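Local coordinates for protein Phenolphthiocerol/phthiocerol polyketide synthase subunit C (Mycobacterium tuberculosis H37Rv, PDB 8QZI) that probably carries the growing polyketide chain on a phosphopantetheine arm, as the acyl carrier domain of a type I synthase that makes phthiocerol and phenolphthiocerol lipids, at residues I38-L42 with A97-I101. Residues are numbered along the deposited sequence; the frame is centred on the assembly and turned at random.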
loop_
_atom_site.group_PDB
_atom_site.type_symbol
_atom_site.label_atom_id
_atom_site.label_comp_id
_atom_site.label_asym_id
_atom_site.label_seq_id
_atom_site.Cartn_x
_atom_site.Cartn_y
_atom_site.Cartn_z
ATOM N N ILE F 38 -20.792 -19.696 -6.699
ATOM C CA ILE F 38 -19.505 -19.101 -6.361
ATOM C C ILE F 38 -19.477 -18.726 -4.874
ATOM O O ILE F 38 -18.691 -17.882 -4.443
ATOM C CB ILE F 38 -19.214 -17.886 -7.261
ATOM C CG1 ILE F 38 -19.543 -18.226 -8.723
ATOM C CG2 ILE F 38 -17.770 -17.437 -7.106
ATOM C CD1 ILE F 38 -19.118 -19.621 -9.151
ATOM N N ARG F 39 -20.351 -19.376 -4.102
ATOM C CA ARG F 39 -20.439 -19.174 -2.655
ATOM C C ARG F 39 -19.639 -20.263 -1.939
ATOM O O ARG F 39 -20.177 -21.117 -1.234
ATOM C CB ARG F 39 -21.900 -19.164 -2.200
ATOM C CG ARG F 39 -22.940 -19.365 -3.306
ATOM C CD ARG F 39 -22.832 -20.738 -3.969
ATOM N NE ARG F 39 -23.694 -20.847 -5.144
ATOM C CZ ARG F 39 -23.432 -21.612 -6.202
ATOM N NH1 ARG F 39 -24.283 -21.644 -7.220
ATOM N NH2 ARG F 39 -22.318 -22.335 -6.251
ATOM N N ALA F 40 -18.325 -20.224 -2.149
ATOM C CA ALA F 40 -17.388 -21.185 -1.556
ATOM C C ALA F 40 -17.761 -22.576 -2.065
ATOM O O ALA F 40 -17.871 -22.761 -3.287
ATOM C CB ALA F 40 -17.384 -21.019 -0.040
ATOM N N GLN F 41 -17.959 -23.565 -1.191
ATOM C CA GLN F 41 -18.212 -24.955 -1.576
ATOM C C GLN F 41 -17.002 -25.582 -2.281
ATOM O O GLN F 41 -17.140 -26.520 -3.072
ATOM C CB GLN F 41 -19.512 -25.085 -2.394
ATOM C CG GLN F 41 -19.451 -25.101 -3.926
ATOM C CD GLN F 41 -20.826 -25.394 -4.548
ATOM O OE1 GLN F 41 -21.828 -25.486 -3.840
ATOM N NE2 GLN F 41 -20.872 -25.544 -5.868
ATOM N N LEU F 42 -15.804 -25.082 -1.954
ATOM C CA LEU F 42 -14.513 -25.623 -2.391
ATOM C C LEU F 42 -14.474 -26.002 -3.867
ATOM O O LEU F 42 -14.959 -25.250 -4.719
ATOM C CB LEU F 42 -14.119 -26.831 -1.532
ATOM C CG LEU F 42 -12.646 -26.844 -1.087
ATOM C CD1 LEU F 42 -11.836 -27.990 -1.717
ATOM C CD2 LEU F 42 -12.008 -25.483 -1.390
ATOM N N ALA F 97 -13.761 -16.771 -0.842
ATOM C CA ALA F 97 -15.197 -17.008 -0.915
ATOM C C ALA F 97 -15.595 -17.854 -2.125
ATOM O O ALA F 97 -16.695 -18.422 -2.131
ATOM C CB ALA F 97 -15.944 -15.677 -0.940
ATOM N N SER F 98 -14.725 -17.947 -3.133
ATOM C CA SER F 98 -14.952 -18.780 -4.322
ATOM C C SER F 98 -14.498 -20.206 -4.029
ATOM O O SER F 98 -15.319 -21.117 -3.884
ATOM C CB SER F 98 -14.204 -18.188 -5.523
ATOM O OG SER F 98 -14.863 -18.460 -6.742
ATOM N N LEU F 99 -13.187 -20.405 -3.935
ATOM C CA LEU F 99 -12.618 -21.682 -3.526
ATOM C C LEU F 99 -12.663 -21.744 -2.008
ATOM O O LEU F 99 -11.912 -21.036 -1.328
ATOM C CB LEU F 99 -11.194 -21.813 -4.054
ATOM C CG LEU F 99 -10.992 -21.039 -5.359
ATOM C CD1 LEU F 99 -9.567 -21.179 -5.867
ATOM C CD2 LEU F 99 -11.997 -21.478 -6.424
ATOM N N GLY F 100 -13.544 -22.584 -1.476
ATOM C CA GLY F 100 -13.852 -22.589 -0.057
ATOM C C GLY F 100 -12.691 -22.883 0.867
ATOM O O GLY F 100 -12.857 -23.553 1.892
ATOM N N ILE F 101 -11.510 -22.387 0.512
ATOM C CA ILE F 101 -10.321 -22.504 1.341
ATOM C C ILE F 101 -9.923 -21.106 1.812
ATOM O O ILE F 101 -10.299 -20.088 1.223
ATOM C CB ILE F 101 -9.151 -23.205 0.605
ATOM C CG1 ILE F 101 -9.178 -22.915 -0.903
ATOM C CG2 ILE F 101 -9.162 -24.709 0.856
ATOM C CD1 ILE F 101 -7.799 -22.693 -1.517
#
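Leu-42 lays its CD2 methyl over the backbone of Gly-100 and on to the side chain of Ile-101. The apolar step is well supported by the distance between Leu-42 CD2 and Ile-101 CG2, 3.7 Å, and the same methyl lies 3.5 Å from Gly-100 C, so one branch of the leucine meets both a peptide and an aliphatic side chain. The two segments run close here, with the CA atoms of Leu-42 and Gly-100 3.9 Å apart, the glycine bringing a CA without a side chain to this approach. Ala-40 CB lies between Ala-97 O, at 3.4 Å, and Gly-100 CA.

At the other end, Ile-38 CG2 comes within 3.1 Å of Ser-98 OG, a tight approach of methyl to oxygen. With CG1 beside the backbone N (chi1 -45°), CG2 stands anti to that N and becomes the branch that meets the serine. Between these patches, a pairing of Ala-40 N with Ala-97 O is doubtful: 2.4 Å is too short to trust, and the N-H...O angle of 120° is bent.

The contact joins the loop ahead of helix 52-66 to the C-terminal end of helix 85-98, where Leu-99 is the first residue to leave helical conformation. Outside the contact, the side chains of Leu-99 and Ile-101 touch Leu-121 and Arg-124 of helix 119-124. Two pairs of carbonyl oxygens, Ile-38 O with Ala-97 O and Ala-40 O with Ser-98 O, each 3.1 Å apart, probably oppose the approach, partly offset by a CA-H...O contact from Ala-40 CA to Ser-98 O (130° at H). The chemistry implies a surface contact of mixed character, with one apolar side-chain pair and otherwise mostly backbone.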